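Side-chain contact in histone deacetylase complex subunit SAP18 (PDB 4A6Q), which acts as a transcriptional corepressor in SIN3–histone deacetylase complexes and as an auxiliary component of the splicing-dependent exon junction complex: residues Phe89-Met94 and Gln125-Gly130. Numbering follows the deposited sequence.
Sequences FAIVFM and QKFQIG
In this ubiquitin-like fold, Ile91 projects from a strand inside the mixed sheet into the loop that leads to strand 132-138, and Gln125 and Phe127 receive it. No direct hydrogen bond joins the two segments, which together bury 163 Å². The CD1 methyl of Ile91 does most of the touching: it lies 3.8 Å from Gln125 CB and 4.1 Å from Phe127 CB. Ile91 CD1 is also 3.9 Å from Gln125 O. The isoleucine puts CG1 anti to its carbonyl carbon (chi1 -69°), and the nearly extended chi2 of 167° carries CD1 out to the loop. Toward Phe127 the methyl arrives at the edge of the ring, near its plane, with Ile91 CD1 4.2 Å from Phe127 CD1. Gln125 meets the isoleucine with the root of its side chain, while a bend at chi2 (-60°) turns the carboxamide elsewhere, where NE2 is hydrogen-bonded to a residue flanking one of the two segments. At the far end a water accepts from Met94 N at 2.9 Å and makes a weak, long bond to Gly130 O. Gln125 O also binds a pentanediol molecule, probably from the crystallisation liquor, close to Ile91. On one flank strand 86-94 pairs with strand 101-110 through Phe89 and Ile91, and on the other with strand 132-138 through Ala90 and Val92. Gln125 reaches Ile106 of strand 101-110 as well, so the loop packs against two adjacent strands, while Phe89, earlier on strand 86-94, packs against helix 66-76.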
ATOM      1  N   PHE A  89      -6.577   0.609  -0.175  1.00  9.42           N
ATOM      2  CA  PHE A  89      -5.195   0.228  -0.546  1.00  8.29           C
ATOM      3  C   PHE A  89      -4.933  -1.267  -0.366  1.00  9.64           C
ATOM      4  O   PHE A  89      -5.333  -1.861   0.660  1.00 10.39           O
ATOM      5  CB  PHE A  89      -4.191   0.935   0.372  1.00  9.40           C
ATOM      6  CG  PHE A  89      -3.995   2.399   0.104  1.00 10.25           C
ATOM      7  CD1 PHE A  89      -4.947   3.332   0.495  1.00  9.72           C
ATOM      8  CD2 PHE A  89      -2.813   2.846  -0.502  1.00 12.55           C
ATOM      9  CE1 PHE A  89      -4.731   4.709   0.288  1.00 10.70           C
ATOM     10  CE2 PHE A  89      -2.603   4.227  -0.702  1.00 13.33           C
ATOM     11  CZ  PHE A  89      -3.563   5.131  -0.318  1.00 12.31           C
ATOM     12  N   ALA A  90      -4.170  -1.836  -1.296  1.00  9.40           N
ATOM     13  CA  ALA A  90      -3.720  -3.212  -1.194  1.00  8.66           C
ATOM     14  C   ALA A  90      -2.286  -3.298  -1.692  1.00  9.93           C
ATOM     15  O   ALA A  90      -1.909  -2.531  -2.570  1.00 11.48           O
ATOM     16  CB  ALA A  90      -4.596  -4.128  -2.028  1.00 10.23           C
ATOM     17  N   ILE A  91      -1.514  -4.238  -1.157  1.00  9.94           N
ATOM     18  CA  ILE A  91      -0.159  -4.502  -1.669  1.00  7.09           C
ATOM     19  C   ILE A  91      -0.218  -5.733  -2.549  1.00  8.63           C
ATOM     20  O   ILE A  91      -0.842  -6.744  -2.196  1.00 10.90           O
ATOM     21  CB  ILE A  91       0.807  -4.731  -0.504  1.00  7.60           C
ATOM     22  CG1 ILE A  91       1.032  -3.433   0.258  1.00  9.26           C
ATOM     23  CG2 ILE A  91       2.160  -5.184  -1.068  1.00 11.31           C
ATOM     24  CD1 ILE A  91       1.748  -3.617   1.643  1.00 13.32           C
ATOM     25  N   VAL A  92       0.325  -5.598  -3.755  1.00  8.57           N
ATOM     26  CA  VAL A  92       0.421  -6.693  -4.714  1.00  7.61           C
ATOM     27  C   VAL A  92       1.867  -7.172  -4.707  1.00 10.67           C
ATOM     28  O   VAL A  92       2.778  -6.381  -4.952  1.00 10.43           O
ATOM     29  CB  VAL A  92       0.018  -6.199  -6.128  1.00 10.81           C
ATOM     30  CG1 VAL A  92       0.176  -7.336  -7.168  1.00 11.96           C
ATOM     31  CG2 VAL A  92      -1.441  -5.644  -6.105  1.00 11.20           C
ATOM     32  N   PHE A  93       2.091  -8.448  -4.417  1.00 10.31           N
ATOM     33  CA  PHE A  93       3.422  -8.952  -4.140  1.00 10.23           C
ATOM     34  C   PHE A  93       3.625 -10.305  -4.764  1.00 11.61           C
ATOM     35  O   PHE A  93       2.691 -11.051  -5.008  1.00 12.31           O
ATOM     36  CB  PHE A  93       3.723  -9.002  -2.627  1.00 10.78           C
ATOM     37  CG  PHE A  93       2.782  -9.864  -1.803  1.00 13.30           C
ATOM     38  CD1 PHE A  93       1.512  -9.413  -1.488  1.00 12.27           C
ATOM     39  CD2 PHE A  93       3.220 -11.075  -1.253  1.00 16.33           C
ATOM     40  CE1 PHE A  93       0.635 -10.161  -0.694  1.00 14.17           C
ATOM     41  CE2 PHE A  93       2.353 -11.840  -0.455  1.00 16.01           C
ATOM     42  CZ  PHE A  93       1.057 -11.371  -0.176  1.00 16.42           C
HETATM   43  N   MSE A  94       4.866 -10.625  -5.053  1.00 10.18           N
HETATM   44  CA  MSE A  94       5.163 -11.877  -5.741  0.50 10.35           C
HETATM   45  C   MSE A  94       4.710 -13.115  -4.986  1.00 10.74           C
HETATM   46  O   MSE A  94       4.929 -13.256  -3.775  1.00 12.03           O
HETATM   47  CB  MSE A  94       6.656 -11.963  -6.067  0.50 12.89           C
HETATM   48  CG  MSE A  94       7.025 -11.126  -7.264  0.50 12.95           C
HETATM   49 SE   MSE A  94       8.886 -11.349  -7.817  0.50 41.37          SE
HETATM   50  CE  MSE A  94       9.729 -11.324  -6.058  0.50 35.13           C
ATOM     51  N   GLN A 125       3.288  -2.455   7.106  1.00 14.16           N
ATOM     52  CA  GLN A 125       2.583  -3.536   6.400  1.00 11.93           C
ATOM     53  C   GLN A 125       3.556  -4.481   5.691  1.00 15.07           C
ATOM     54  O   GLN A 125       3.145  -5.282   4.856  1.00 20.09           O
ATOM     55  CB  GLN A 125       1.582  -2.945   5.408  1.00 12.47           C
ATOM     56  CG  GLN A 125       0.621  -1.978   6.040  1.00 12.44           C
ATOM     57  CD  GLN A 125      -0.185  -2.634   7.122  1.00 16.15           C
ATOM     58  OE1 GLN A 125      -0.900  -3.620   6.850  1.00 16.91           O
ATOM     59  NE2 GLN A 125      -0.075  -2.131   8.364  1.00 17.54           N
ATOM     60  N   LYS A 126       4.840  -4.371   6.029  1.00 14.22           N
ATOM     61  CA  LYS A 126       5.929  -5.170   5.445  1.00 17.16           C
ATOM     62  C   LYS A 126       6.012  -5.091   3.932  1.00 18.57           C
ATOM     63  O   LYS A 126       6.344  -6.055   3.247  1.00 20.75           O
ATOM     64  CB  LYS A 126       5.838  -6.595   5.935  1.00 25.49           C
ATOM     65  CG  LYS A 126       5.766  -6.590   7.433  1.00 32.28           C
ATOM     66  CD  LYS A 126       6.815  -7.418   8.003  1.00 42.32           C
ATOM     67  CE  LYS A 126       6.318  -8.792   7.955  1.00 48.69           C
ATOM     68  NZ  LYS A 126       7.327  -9.708   8.546  1.00 53.88           N
ATOM     69  N   PHE A 127       5.711  -3.920   3.418  1.00 16.18           N
ATOM     70  CA  PHE A 127       5.955  -3.595   2.020  1.00 14.55           C
ATOM     71  C   PHE A 127       7.426  -3.828   1.717  1.00 17.95           C
ATOM     72  O   PHE A 127       8.300  -3.535   2.547  1.00 18.10           O
ATOM     73  CB  PHE A 127       5.603  -2.114   1.780  1.00 14.31           C
ATOM     74  CG  PHE A 127       5.847  -1.684   0.383  1.00 13.48           C
ATOM     75  CD1 PHE A 127       4.906  -1.902  -0.602  1.00 15.52           C
ATOM     76  CD2 PHE A 127       7.048  -1.057   0.060  1.00 20.00           C
ATOM     77  CE1 PHE A 127       5.158  -1.501  -1.910  1.00 18.41           C
ATOM     78  CE2 PHE A 127       7.300  -0.673  -1.213  1.00 19.65           C
ATOM     79  CZ  PHE A 127       6.364  -0.900  -2.195  1.00 16.65           C
ATOM     80  N   GLN A 128       7.697  -4.347   0.527  1.00 16.16           N
ATOM     81  CA  GLN A 128       9.069  -4.504   0.051  1.00 13.33           C
ATOM     82  C   GLN A 128       9.202  -3.864  -1.291  1.00 13.88           C
ATOM     83  O   GLN A 128       8.282  -3.866  -2.098  1.00 16.58           O
ATOM     84  CB  GLN A 128       9.440  -5.991  -0.049  1.00 16.23           C
ATOM     85  CG  GLN A 128       9.468  -6.635   1.310  1.00 19.97           C
ATOM     86  CD  GLN A 128       9.937  -8.072   1.314  1.00 28.00           C
ATOM     87  OE1 GLN A 128      10.338  -8.580   2.352  1.00 34.70           O
ATOM     88  NE2 GLN A 128       9.883  -8.731   0.172  1.00 22.60           N
ATOM     89  N   ILE A 129      10.387  -3.305  -1.551  1.00 20.00           N
ATOM     90  CA  ILE A 129      10.669  -2.772  -2.865  1.00 21.86           C
ATOM     91  C   ILE A 129      10.468  -3.923  -3.809  1.00 27.55           C
ATOM     92  O   ILE A 129      10.919  -5.029  -3.535  1.00 31.11           O
ATOM     93  CB  ILE A 129      12.146  -2.251  -2.966  1.00 31.98           C
ATOM     94  CG1 ILE A 129      12.190  -0.765  -2.676  1.00 31.78           C
ATOM     95  CG2 ILE A 129      12.748  -2.528  -4.319  1.00 35.43           C
ATOM     96  CD1 ILE A 129      11.770  -0.453  -1.291  1.00 29.61           C
ATOM     97  N   GLY A 130       9.772  -3.690  -4.908  1.00 25.18           N
ATOM     98  CA  GLY A 130       9.503  -4.784  -5.809  1.00 20.40           C
ATOM     99  C   GLY A 130       8.018  -5.072  -5.769  1.00 18.99           C
ATOM    100  O   GLY A 130       7.457  -5.622  -6.732  1.00 20.90           O
TER
HETATM  101  O   HOH W   1       6.779  -8.505  -5.006  1.00 13.65           O